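Long-range contacts in glycosyl hyrolase, family 3 (Deinococcus radiodurans, PDB 3TEV), which probably hydrolyses O-glycosidic bonds as a glycosidase of family 3, built on a TIM-barrel domain: residues Leu22-Pro27 with Glu297-Thr302; Asn137-Asn142 with His183-Gln188; Pro195-Ser200 with Ile227-Leu232; Ala278-Leu283 with Leu303-Glu308. All coordinates share one frame; numbering follows the deposited sequence.

Interaction 1: Leu22-Pro27 with Glu297-Thr302; sequences LMIDLP and EVQQAT
Two oxygens of Asp25 share the amide nitrogen of Gln299. The stronger bond runs from Gln299 NE2 to the backbone oxygen Asp25 O, 3.2 Å long, with an N-H...O angle of 158°; the acceptor lies in the plane of the amide, though the donor is tilted from the carbonyl plane. A weak bond from Gln299 NE2 to Asp25 OD1 (3.0 Å, 122°) is added, the carboxylate and amide planes being well turned against each other. That oxygen has a firmer partner in the backbone N of Gly294, while Asp25 OD2 forms a salt bridge with Lys52. With CG beside its backbone N (chi1 -66°) and the chain extended beyond it, Gln299 reaches from its helix to Asp25 and passes Ile24 at about a right angle: Ile24 CB is 3.6 Å from Gln299 NE2, and Ile24 CD1 is 3.7 Å from Gln299 OE1. One helical turn on, the contact is apolar, the methyl Leu22 CD2 meeting the methyl Thr302 CG2 at 4.0 Å. Thr302 OG1 turns instead to Val298 O in its own helix.

This is helix-on-sheet packing of a TIM-barrel domain: segment 297-302 of helix 296-309 runs antiparallel to strand 22-24, which lies between strands 46-49 and 290-291, while helix 33-42 covers Ile24 and Gln299 through Tyr38 and helix 275-285 touches Thr302.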
loop_
_atom_site.group_PDB
_atom_site.type_symbol
_atom_site.label_atom_id
_atom_site.label_comp_id
_atom_site.label_asym_id
_atom_site.label_seq_id
_atom_site.Cartn_x
_atom_site.Cartn_y
_atom_site.Cartn_z
ATOM N N LEU A 22 3.340 4.677 10.583
ATOM C CA LEU A 22 1.908 4.545 10.323
ATOM C C LEU A 22 1.428 5.437 9.196
ATOM O O LEU A 22 1.939 6.550 8.998
ATOM C CB LEU A 22 1.073 4.867 11.564
ATOM C CG LEU A 22 1.324 4.209 12.913
ATOM C CD1 LEU A 22 0.190 4.639 13.873
ATOM C CD2 LEU A 22 1.379 2.685 12.799
HETATM N N MSE A 23 0.415 4.963 8.491
HETATM C CA MSE A 23 -0.286 5.754 7.502
HETATM C C MSE A 23 -1.728 5.809 8.001
HETATM O O MSE A 23 -2.379 4.763 8.209
HETATM C CB MSE A 23 -0.221 5.095 6.118
HETATM C CG MSE A 23 -1.024 5.824 5.033
HETATM SE SE MSE A 23 -0.756 5.046 3.251
HETATM C CE MSE A 23 0.593 6.239 2.533
ATOM N N ILE A 24 -2.227 7.019 8.197
ATOM C CA ILE A 24 -3.551 7.198 8.766
ATOM C C ILE A 24 -4.480 7.910 7.799
ATOM O O ILE A 24 -4.025 8.509 6.822
ATOM C CB ILE A 24 -3.489 8.015 10.060
ATOM C CG1 ILE A 24 -3.016 9.433 9.754
ATOM C CG2 ILE A 24 -2.597 7.332 11.095
ATOM C CD1 ILE A 24 -3.228 10.411 10.940
ATOM N N ASP A 25 -5.775 7.861 8.088
ATOM C CA ASP A 25 -6.749 8.634 7.330
ATOM C C ASP A 25 -7.169 9.876 8.099
ATOM O O ASP A 25 -6.952 9.974 9.315
ATOM C CB ASP A 25 -7.964 7.772 6.899
ATOM C CG ASP A 25 -8.714 7.124 8.078
ATOM O OD1 ASP A 25 -8.115 6.813 9.137
ATOM O OD2 ASP A 25 -9.933 6.901 7.931
ATOM N N LEU A 26 -7.768 10.814 7.369
ATOM C CA LEU A 26 -8.192 12.106 7.895
ATOM C C LEU A 26 -9.709 12.234 7.779
ATOM O O LEU A 26 -10.317 11.613 6.915
ATOM C CB LEU A 26 -7.516 13.220 7.099
ATOM C CG LEU A 26 -5.995 13.094 7.008
ATOM C CD1 LEU A 26 -5.435 14.024 5.944
ATOM C CD2 LEU A 26 -5.342 13.320 8.383
ATOM N N PRO A 27 -10.325 13.044 8.660
ATOM C CA PRO A 27 -11.796 13.098 8.708
ATOM C C PRO A 27 -12.494 13.760 7.505
ATOM O O PRO A 27 -13.561 13.297 7.095
ATOM C CB PRO A 27 -12.090 13.876 9.999
ATOM C CG PRO A 27 -10.808 14.552 10.379
ATOM C CD PRO A 27 -9.685 13.765 9.781
ATOM N N GLU A 297 -9.355 7.227 18.188
ATOM C CA GLU A 297 -9.149 6.228 19.234
ATOM C C GLU A 297 -8.482 4.943 18.751
ATOM O O GLU A 297 -7.583 4.428 19.436
ATOM C CB GLU A 297 -10.458 5.874 19.949
ATOM C CG GLU A 297 -11.073 7.025 20.770
ATOM C CD GLU A 297 -12.026 7.942 19.973
ATOM O OE1 GLU A 297 -12.094 7.888 18.715
ATOM O OE2 GLU A 297 -12.722 8.733 20.638
ATOM N N VAL A 298 -8.893 4.407 17.601
ATOM C CA VAL A 298 -8.173 3.230 17.106
ATOM C C VAL A 298 -6.767 3.557 16.623
ATOM O O VAL A 298 -5.868 2.743 16.775
ATOM C CB VAL A 298 -8.965 2.318 16.094
ATOM C CG1 VAL A 298 -10.365 2.080 16.597
ATOM C CG2 VAL A 298 -8.967 2.865 14.659
ATOM N N GLN A 299 -6.573 4.744 16.057
ATOM C CA GLN A 299 -5.234 5.176 15.636
ATOM C C GLN A 299 -4.320 5.286 16.863
ATOM O O GLN A 299 -3.168 4.815 16.837
ATOM C CB GLN A 299 -5.272 6.495 14.849
ATOM C CG GLN A 299 -5.988 6.408 13.484
ATOM C CD GLN A 299 -6.089 7.750 12.767
ATOM O OE1 GLN A 299 -5.567 8.753 13.242
ATOM N NE2 GLN A 299 -6.746 7.773 11.618
ATOM N N GLN A 300 -4.862 5.875 17.935
ATOM C CA GLN A 300 -4.157 6.037 19.200
ATOM C C GLN A 300 -3.773 4.692 19.810
ATOM O O GLN A 300 -2.651 4.533 20.313
ATOM C CB GLN A 300 -4.964 6.895 20.193
ATOM C CG GLN A 300 -4.948 8.389 19.831
ATOM C CD GLN A 300 -5.837 9.268 20.721
ATOM O OE1 GLN A 300 -6.895 8.834 21.213
ATOM N NE2 GLN A 300 -5.415 10.524 20.921
ATOM N N ALA A 301 -4.670 3.716 19.720
ATOM C CA ALA A 301 -4.367 2.394 20.245
ATOM C C ALA A 301 -3.255 1.722 19.442
ATOM O O ALA A 301 -2.441 0.981 20.012
ATOM C CB ALA A 301 -5.639 1.504 20.301
ATOM N N THR A 302 -3.207 1.985 18.134
ATOM C CA THR A 302 -2.150 1.444 17.299
ATOM C C THR A 302 -0.800 2.096 17.629
ATOM O O THR A 302 0.192 1.393 17.842
ATOM C CB THR A 302 -2.489 1.576 15.800
ATOM O OG1 THR A 302 -3.758 0.957 15.549
ATOM C CG2 THR A 302 -1.447 0.901 14.949
#

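Interaction 2: Asn137-Asn142 with His183-Gln188; sequences NVNPAN and HGDTHQ
In Asn139, Asn142 and Asp185 alike, CG stands trans to the backbone N (chi1 -155°, -175° and -170°), and these rotations bring two amides and one carboxylate oxygen together. Asp185 OD1 accepts a bond of 3.1 Å from Asn139 ND2 on its syn side and another of 3.1 Å from Asn142 ND2 on its anti side. The two donors come from opposite faces of the carboxylate plane, yet OD1 lies close to the plane of each amide. The second hydrogen of Asn142 ND2 goes to the backbone oxygen Thr186 O at 3.0 Å, approaching from above the carbonyl plane. Held at two points, the Asn142 amide has little freedom to turn. Asn139 and Asn142 are the ends of a type I turn, closed by Asn142 N to Asn139 O, which sets both amides on one carboxylate. Val138 CG1 packs across Asp185 CB at 3.7 Å, and a water joins Asn137 ND2 to Gly184 O.

Replacing Asp185 by an alanine is likely to leave both asparagine amides without their shared acceptor and to cost Lys199 one of its two carboxylate partners, Glu208 being the other.

The contact joins two loops of the barrel. Segment 137-142 follows strand 128-129; segment 183-188 follows strand 174-180, in a loop that in related family 3 enzymes contributes to the active site. Past Asp185, that loop rests on strand 196-197, Thr186 touching Val197 and His187 hydrogen-bonded to Arg196 through the backbone, while helix 154-169 comes next after the turn.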
loop_
_atom_site.group_PDB
_atom_site.type_symbol
_atom_site.label_atom_id
_atom_site.label_comp_id
_atom_site.label_asym_id
_atom_site.label_seq_id
_atom_site.Cartn_x
_atom_site.Cartn_y
_atom_site.Cartn_z
ATOM N N ASN A 137 -7.581 -11.717 -12.596
ATOM C CA ASN A 137 -8.951 -12.232 -12.678
ATOM C C ASN A 137 -8.995 -13.592 -13.418
ATOM O O ASN A 137 -9.543 -13.696 -14.517
ATOM C CB ASN A 137 -9.846 -11.180 -13.365
ATOM C CG ASN A 137 -11.321 -11.569 -13.390
ATOM O OD1 ASN A 137 -11.953 -11.594 -14.460
ATOM N ND2 ASN A 137 -11.881 -11.874 -12.215
ATOM N N VAL A 138 -8.420 -14.630 -12.800
ATOM C CA VAL A 138 -8.150 -15.915 -13.485
ATOM C C VAL A 138 -9.357 -16.843 -13.542
ATOM O O VAL A 138 -9.549 -17.553 -14.524
ATOM C CB VAL A 138 -6.903 -16.666 -12.881
ATOM C CG1 VAL A 138 -7.141 -17.087 -11.423
ATOM C CG2 VAL A 138 -6.497 -17.874 -13.748
ATOM N N ASN A 139 -10.157 -16.828 -12.482
ATOM C CA ASN A 139 -11.321 -17.689 -12.364
ATOM C C ASN A 139 -12.563 -16.912 -12.803
ATOM O O ASN A 139 -12.938 -15.923 -12.156
ATOM C CB ASN A 139 -11.459 -18.183 -10.916
ATOM C CG ASN A 139 -12.213 -19.517 -10.793
ATOM O OD1 ASN A 139 -12.913 -19.962 -11.712
ATOM N ND2 ASN A 139 -12.073 -20.150 -9.627
ATOM N N PRO A 140 -13.189 -17.335 -13.922
ATOM C CA PRO A 140 -14.405 -16.666 -14.394
ATOM C C PRO A 140 -15.567 -16.786 -13.395
ATOM O O PRO A 140 -16.306 -15.814 -13.205
ATOM C CB PRO A 140 -14.726 -17.384 -15.720
ATOM C CG PRO A 140 -14.004 -18.692 -15.649
ATOM C CD PRO A 140 -12.773 -18.432 -14.816
ATOM N N ALA A 141 -15.697 -17.949 -12.749
ATOM C CA ALA A 141 -16.756 -18.198 -11.757
ATOM C C ALA A 141 -16.444 -17.632 -10.358
ATOM O O ALA A 141 -17.187 -17.869 -9.405
ATOM C CB ALA A 141 -17.084 -19.697 -11.683
ATOM N N ASN A 142 -15.348 -16.882 -10.248
ATOM C CA ASN A 142 -14.974 -16.204 -9.005
ATOM C C ASN A 142 -14.318 -14.837 -9.282
ATOM O O ASN A 142 -13.106 -14.681 -9.086
ATOM C CB ASN A 142 -14.061 -17.105 -8.150
ATOM C CG ASN A 142 -13.738 -16.502 -6.778
ATOM O OD1 ASN A 142 -14.561 -15.807 -6.181
ATOM N ND2 ASN A 142 -12.532 -16.775 -6.276
ATOM N N HIS A 183 -4.727 -11.169 -5.124
ATOM C CA HIS A 183 -6.106 -11.274 -4.610
ATOM C C HIS A 183 -7.057 -11.923 -5.601
ATOM O O HIS A 183 -8.259 -12.073 -5.314
ATOM C CB HIS A 183 -6.663 -9.886 -4.297
ATOM C CG HIS A 183 -7.516 -9.836 -3.063
ATOM N ND1 HIS A 183 -8.673 -10.580 -2.916
ATOM C CD2 HIS A 183 -7.378 -9.124 -1.912
ATOM C CE1 HIS A 183 -9.206 -10.337 -1.728
ATOM N NE2 HIS A 183 -8.441 -9.458 -1.098
ATOM N N GLY A 184 -6.535 -12.291 -6.766
ATOM C CA GLY A 184 -7.380 -12.704 -7.875
ATOM C C GLY A 184 -8.352 -13.857 -7.661
ATOM O O GLY A 184 -9.453 -13.848 -8.215
ATOM N N ASP A 185 -7.969 -14.854 -6.868
ATOM C CA ASP A 185 -8.745 -16.098 -6.818
ATOM C C ASP A 185 -8.871 -16.703 -5.413
ATOM O O ASP A 185 -8.562 -17.873 -5.182
ATOM C CB ASP A 185 -8.167 -17.098 -7.820
ATOM C CG ASP A 185 -9.050 -18.317 -8.016
ATOM O OD1 ASP A 185 -10.296 -18.220 -7.900
ATOM O OD2 ASP A 185 -8.480 -19.387 -8.284
ATOM N N THR A 186 -9.361 -15.881 -4.490
ATOM C CA THR A 186 -9.415 -16.212 -3.056
ATOM C C THR A 186 -10.759 -16.839 -2.690
ATOM O O THR A 186 -11.749 -16.574 -3.369
ATOM C CB THR A 186 -9.158 -14.947 -2.195
ATOM O OG1 THR A 186 -10.116 -13.928 -2.512
ATOM C CG2 THR A 186 -7.787 -14.386 -2.483
ATOM N N HIS A 187 -10.777 -17.698 -1.665
ATOM C CA HIS A 187 -12.037 -18.251 -1.123
ATOM C C HIS A 187 -12.219 -17.956 0.373
ATOM O O HIS A 187 -11.315 -18.207 1.183
ATOM C CB HIS A 187 -12.248 -19.748 -1.468
ATOM C CG HIS A 187 -11.312 -20.705 -0.775
ATOM N ND1 HIS A 187 -10.207 -21.257 -1.397
ATOM C CD2 HIS A 187 -11.346 -21.250 0.468
ATOM C CE1 HIS A 187 -9.585 -22.072 -0.559
ATOM N NE2 HIS A 187 -10.257 -22.088 0.579
ATOM N N GLN A 188 -13.377 -17.380 0.713
ATOM C CA GLN A 188 -13.747 -17.058 2.095
ATOM C C GLN A 188 -14.763 -18.043 2.631
ATOM O O GLN A 188 -15.846 -18.197 2.078
ATOM C CB GLN A 188 -14.373 -15.667 2.200
ATOM C CG GLN A 188 -13.416 -14.522 2.230
ATOM C CD GLN A 188 -14.020 -13.287 2.873
ATOM O OE1 GLN A 188 -13.921 -13.084 4.091
ATOM N NE2 GLN A 188 -14.632 -12.439 2.053
HETATM O O HOH W 1 -10.847 -11.591 -9.846
#

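Interaction 3: Pro195-Ser200 with Ile227-Leu232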
loop_
_atom_site.group_PDB
_atom_site.type_symbol
_atom_site.label_atom_id
_atom_site.label_comp_id
_atom_site.label_asym_id
_atom_site.label_seq_id
_atom_site.Cartn_x
_atom_site.Cartn_y
_atom_site.Cartn_z
ATOM N N PRO A 195 -9.680 -14.700 3.919
ATOM C CA PRO A 195 -9.706 -15.444 2.669
ATOM C C PRO A 195 -8.458 -16.304 2.533
ATOM O O PRO A 195 -7.400 -15.937 3.057
ATOM C CB PRO A 195 -9.728 -14.352 1.591
ATOM C CG PRO A 195 -9.591 -13.043 2.301
ATOM C CD PRO A 195 -9.848 -13.246 3.735
ATOM N N ARG A 196 -8.597 -17.446 1.859
ATOM C CA ARG A 196 -7.497 -18.380 1.633
ATOM C C ARG A 196 -7.251 -18.617 0.145
ATOM O O ARG A 196 -8.161 -18.497 -0.675
ATOM C CB ARG A 196 -7.769 -19.738 2.292
ATOM C CG ARG A 196 -8.011 -19.708 3.777
ATOM C CD ARG A 196 -8.103 -21.127 4.355
ATOM N NE ARG A 196 -6.789 -21.756 4.533
ATOM C CZ ARG A 196 -6.023 -21.620 5.626
ATOM N NH1 ARG A 196 -6.435 -20.872 6.654
ATOM N NH2 ARG A 196 -4.839 -22.235 5.693
ATOM N N VAL A 197 -6.017 -18.968 -0.190
ATOM C CA VAL A 197 -5.672 -19.478 -1.500
ATOM C C VAL A 197 -4.988 -20.811 -1.251
ATOM O O VAL A 197 -4.002 -20.878 -0.530
ATOM C CB VAL A 197 -4.750 -18.510 -2.261
ATOM C CG1 VAL A 197 -4.214 -19.145 -3.558
ATOM C CG2 VAL A 197 -5.484 -17.223 -2.567
ATOM N N SER A 198 -5.523 -21.875 -1.827
ATOM C CA SER A 198 -4.995 -23.204 -1.537
ATOM C C SER A 198 -4.183 -23.818 -2.695
ATOM O O SER A 198 -3.824 -24.998 -2.647
ATOM C CB SER A 198 -6.140 -24.130 -1.158
ATOM O OG SER A 198 -6.931 -24.331 -2.319
ATOM N N LYS A 199 -3.910 -23.021 -3.728
ATOM C CA LYS A 199 -3.086 -23.443 -4.877
ATOM C C LYS A 199 -1.672 -23.811 -4.461
ATOM O O LYS A 199 -1.135 -23.262 -3.493
ATOM C CB LYS A 199 -2.990 -22.299 -5.895
ATOM C CG LYS A 199 -4.318 -21.907 -6.513
ATOM C CD LYS A 199 -4.171 -20.720 -7.446
ATOM C CE LYS A 199 -5.523 -20.359 -8.032
ATOM N NZ LYS A 199 -5.436 -19.190 -8.951
ATOM N N SER A 200 -1.061 -24.711 -5.224
ATOM C CA SER A 200 0.336 -25.088 -5.031
ATOM C C SER A 200 1.290 -23.946 -5.371
ATOM O O SER A 200 0.918 -22.976 -6.055
ATOM C CB SER A 200 0.675 -26.293 -5.910
ATOM O OG SER A 200 0.669 -25.909 -7.280
ATOM N N ILE A 227 -4.440 -12.245 3.143
ATOM C CA ILE A 227 -4.861 -13.526 2.589
ATOM C C ILE A 227 -3.905 -14.619 3.037
ATOM O O ILE A 227 -2.702 -14.399 3.104
ATOM C CB ILE A 227 -4.890 -13.461 1.039
ATOM C CG1 ILE A 227 -5.856 -12.366 0.572
ATOM C CG2 ILE A 227 -5.248 -14.834 0.413
ATOM C CD1 ILE A 227 -5.595 -11.925 -0.875
ATOM N N VAL A 228 -4.449 -15.787 3.349
ATOM C CA VAL A 228 -3.644 -16.925 3.767
ATOM C C VAL A 228 -3.344 -17.773 2.526
ATOM O O VAL A 228 -4.275 -18.229 1.846
ATOM C CB VAL A 228 -4.364 -17.782 4.883
ATOM C CG1 VAL A 228 -3.478 -18.919 5.355
ATOM C CG2 VAL A 228 -4.763 -16.914 6.082
ATOM N N TYR A 229 -2.057 -17.954 2.215
ATOM C CA TYR A 229 -1.624 -18.856 1.123
ATOM C C TYR A 229 -1.057 -20.140 1.718
ATOM O O TYR A 229 0.057 -20.122 2.253
ATOM C CB TYR A 229 -0.585 -18.177 0.228
ATOM C CG TYR A 229 -1.135 -16.941 -0.427
ATOM C CD1 TYR A 229 -1.485 -16.919 -1.784
ATOM C CD2 TYR A 229 -1.357 -15.798 0.332
ATOM C CE1 TYR A 229 -2.041 -15.766 -2.364
ATOM C CE2 TYR A 229 -1.882 -14.662 -0.225
ATOM C CZ TYR A 229 -2.230 -14.642 -1.558
ATOM O OH TYR A 229 -2.752 -13.453 -2.042
ATOM N N ASP A 230 -1.828 -21.230 1.638
ATOM C CA ASP A 230 -1.419 -22.549 2.137
ATOM C C ASP A 230 0.001 -22.957 1.724
ATOM O O ASP A 230 0.727 -23.591 2.494
ATOM C CB ASP A 230 -2.372 -23.651 1.642
ATOM C CG ASP A 230 -3.784 -23.524 2.193
ATOM O OD1 ASP A 230 -4.048 -22.676 3.063
ATOM O OD2 ASP A 230 -4.651 -24.295 1.742
ATOM N N ALA A 231 0.386 -22.615 0.501
ATOM C CA ALA A 231 1.651 -23.092 -0.047
ATOM C C ALA A 231 2.832 -22.266 0.458
ATOM O O ALA A 231 3.962 -22.680 0.289
ATOM C CB ALA A 231 1.610 -23.111 -1.576
ATOM N N LEU A 232 2.558 -21.130 1.101
ATOM C CA LEU A 232 3.590 -20.196 1.572
ATOM C C LEU A 232 3.674 -20.131 3.091
ATOM O O LEU A 232 4.769 -20.133 3.666
ATOM C CB LEU A 232 3.309 -18.791 1.042
ATOM C CG LEU A 232 3.237 -18.596 -0.473
ATOM C CD1 LEU A 232 3.010 -17.138 -0.831
ATOM C CD2 LEU A 232 4.504 -19.122 -1.147
HETATM O O HOH W 2 -1.316 -21.540 -1.433
#
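Arg196 pairs with Val228 and Val197 with Tyr229 in a two-stranded parallel ladder. Its backbone bonds run from Val228 N to Pro195 O (3.0 Å), Val197 N to Val228 O (2.8 Å) and Asp230 N to Val197 O (3.1 Å), supplemented by CA-H...O contacts. A water extends the pairing, donating to Val197 O and Lys199 O and accepting from Ala231 N.

The charged pair lies on the face bearing Arg196 and Val228. A bend at chi3 (78°) swings the guanidinium back over its neighbour strand, where Arg196 NH2 meets Asp230 OD1 at 2.8 Å, on its syn side but from out of the carboxylate plane; Arg196 NE adds a weak bond. Val228 CG1 covers one face of the guanidinium.

Apolar contacts line the face bearing Val197 and Tyr229: these two lie side by side, Val197 CB 3.7 Å from Tyr229 CD1, and Ile227 CG2 meets Val197 CG2 at 3.8 Å. Tyr229 OH bonds to Gly182 O.

A leucine in place of Arg196 would probably leave Asp230 without its charge mate and Ala234 O without the NH2 group that also serves Asp230.

The chemistry is thus two-sided: a partly exposed ion pair flanks one face, and a buried hydrocarbon layer, continued by Leu204 of helix 201-206, the other.

Interaction 4: Ala278-Leu283 with Leu303-Glu308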
loop_
_atom_site.group_PDB
_atom_site.type_symbol
_atom_site.label_atom_id
_atom_site.label_comp_id
_atom_site.label_asym_id
_atom_site.label_seq_id
_atom_site.Cartn_x
_atom_site.Cartn_y
_atom_site.Cartn_z
ATOM N N ALA A 278 -1.863 -6.596 15.818
ATOM C CA ALA A 278 -1.734 -6.838 14.385
ATOM C C ALA A 278 -0.674 -5.912 13.752
ATOM O O ALA A 278 0.134 -6.344 12.933
ATOM C CB ALA A 278 -3.087 -6.707 13.686
ATOM N N ALA A 279 -0.669 -4.647 14.148
ATOM C CA ALA A 279 0.263 -3.693 13.586
ATOM C C ALA A 279 1.722 -4.020 13.981
ATOM O O ALA A 279 2.623 -3.957 13.152
ATOM C CB ALA A 279 -0.113 -2.298 13.999
ATOM N N VAL A 280 1.937 -4.416 15.232
ATOM C CA VAL A 280 3.269 -4.780 15.685
ATOM C C VAL A 280 3.739 -6.032 14.941
ATOM O O VAL A 280 4.867 -6.093 14.447
ATOM C CB VAL A 280 3.305 -4.931 17.240
ATOM C CG1 VAL A 280 4.554 -5.664 17.716
ATOM C CG2 VAL A 280 3.200 -3.545 17.894
ATOM N N ARG A 281 2.840 -7.003 14.810
ATOM C CA ARG A 281 3.154 -8.244 14.095
ATOM C C ARG A 281 3.495 -7.978 12.613
ATOM O O ARG A 281 4.454 -8.562 12.095
ATOM C CB ARG A 281 2.016 -9.257 14.262
ATOM C CG ARG A 281 2.151 -10.545 13.436
ATOM C CD ARG A 281 3.180 -11.593 13.982
ATOM N NE ARG A 281 3.305 -12.769 13.104
ATOM C CZ ARG A 281 3.957 -13.897 13.417
ATOM N NH1 ARG A 281 4.558 -14.042 14.595
ATOM N NH2 ARG A 281 4.005 -14.897 12.547
ATOM N N ALA A 282 2.764 -7.069 11.953
ATOM C CA ALA A 282 3.074 -6.700 10.568
ATOM C C ALA A 282 4.476 -6.106 10.438
ATOM O O ALA A 282 5.218 -6.467 9.518
ATOM C CB ALA A 282 2.034 -5.724 9.988
ATOM N N LEU A 283 4.832 -5.194 11.348
ATOM C CA LEU A 283 6.129 -4.551 11.279
ATOM C C LEU A 283 7.213 -5.602 11.509
ATOM O O LEU A 283 8.166 -5.670 10.742
ATOM C CB LEU A 283 6.234 -3.399 12.277
ATOM C CG LEU A 283 5.362 -2.179 11.945
ATOM C CD1 LEU A 283 5.182 -1.320 13.193
ATOM C CD2 LEU A 283 5.923 -1.348 10.750
ATOM N N LEU A 303 -0.761 3.425 17.673
ATOM C CA LEU A 303 0.414 4.154 18.148
ATOM C C LEU A 303 0.951 3.596 19.466
ATOM O O LEU A 303 2.151 3.364 19.590
ATOM C CB LEU A 303 0.082 5.624 18.374
ATOM C CG LEU A 303 -0.022 6.461 17.123
ATOM C CD1 LEU A 303 -0.852 7.722 17.441
ATOM C CD2 LEU A 303 1.385 6.798 16.607
ATOM N N ALA A 304 0.058 3.389 20.436
ATOM C CA ALA A 304 0.454 2.922 21.755
ATOM C C ALA A 304 1.161 1.566 21.681
ATOM O O ALA A 304 2.182 1.365 22.349
ATOM C CB ALA A 304 -0.767 2.878 22.748
ATOM N N ALA A 305 0.647 0.654 20.857
ATOM C CA ALA A 305 1.286 -0.650 20.712
ATOM C C ALA A 305 2.635 -0.510 20.003
ATOM O O ALA A 305 3.624 -1.119 20.407
ATOM C CB ALA A 305 0.384 -1.618 19.954
ATOM N N VAL A 306 2.692 0.299 18.951
ATOM C CA VAL A 306 3.937 0.440 18.231
ATOM C C VAL A 306 4.963 1.169 19.109
ATOM O O VAL A 306 6.175 0.911 18.995
ATOM C CB VAL A 306 3.714 1.127 16.859
ATOM C CG1 VAL A 306 5.038 1.375 16.123
ATOM C CG2 VAL A 306 2.772 0.265 15.994
ATOM N N ALA A 307 4.487 2.044 20.006
ATOM C CA ALA A 307 5.388 2.748 20.940
ATOM C C ALA A 307 6.160 1.796 21.867
ATOM O O ALA A 307 7.258 2.115 22.295
ATOM C CB ALA A 307 4.627 3.807 21.771
ATOM N N GLU A 308 5.590 0.626 22.156
ATOM C CA GLU A 308 6.258 -0.383 23.000
ATOM C C GLU A 308 7.244 -1.242 22.207
ATOM O O GLU A 308 8.231 -1.730 22.755
ATOM C CB GLU A 308 5.228 -1.292 23.668
ATOM C CG GLU A 308 4.202 -0.542 24.484
ATOM C CD GLU A 308 4.841 0.239 25.629
ATOM O OE1 GLU A 308 5.835 -0.256 26.232
ATOM O OE2 GLU A 308 4.357 1.360 25.922
#
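Leu283 and Val306 form the dense, buried part of this helix pair. Leu283 CD1 is set between the two branches of the valine, 4.0 Å from Val306 CG1 and equally 4.0 Å from Val306 CG2, the two side chains crossing at about a right angle. Val306 holds both methyls there because CG1 is trans to the backbone N (chi1 176°) and CG2 trans to the carbonyl carbon. One turn earlier in the first helix, Ala279 CB touches Val306 CG2 more lightly, at 4.3 Å, and also meets Thr302 of the same neighbouring helix. No hydrogen bond crosses between the segments, so methyl groups carry most of the contact.

The helices belong to the end of the TIM barrel: helix 275-285 precedes strand 290-291 and helix 296-309 follows it, and both lie on the outside of the barrel wall with Val290 beneath Ala279 and Leu283. Over segments 278-283 and 303-308 their axes come within 9.0 Å and cross at -44°.

The other side is less well buried, for Val280 and Ala305 are both partly exposed, and contact there depends on one branch of Val280. That branch nevertheless makes the closest approach of the pair: Val280 CG2 lies 3.5 Å from the carbonyl oxygen Ala305 O, a van der Waals contact, and 4.0 Å from Ala305 CB. The same methyl lies 4.3 Å from Val306 CG2, linking the outer edge to the buried side. Tyr309, farther along the second helix, also packs on Val280 and Leu283.

From the N terminus, strand 22-24 opens the widest loop, which interaction 1 closes on helix 296-309 some 270 residues later. Interactions 2 and 3 fall within it in series: the first closes a loop of 40 residues, tying the loops after strands 128-129 and 174-180; the second closes one of 26, joining strands 196-197 and 228-229. They touch through Asp185 and Lys199. Interaction 4 closes a loop of 19 residues and crosses interaction 1, since 278-283 precedes 297-302 whereas 303-308 follows it on the same helix; Thr302 meets Ala279 and Leu22 meets Leu303. Interactions 1 and 4 thus join the first and last parts of the barrel, each about 31 Å between centres from interaction 2.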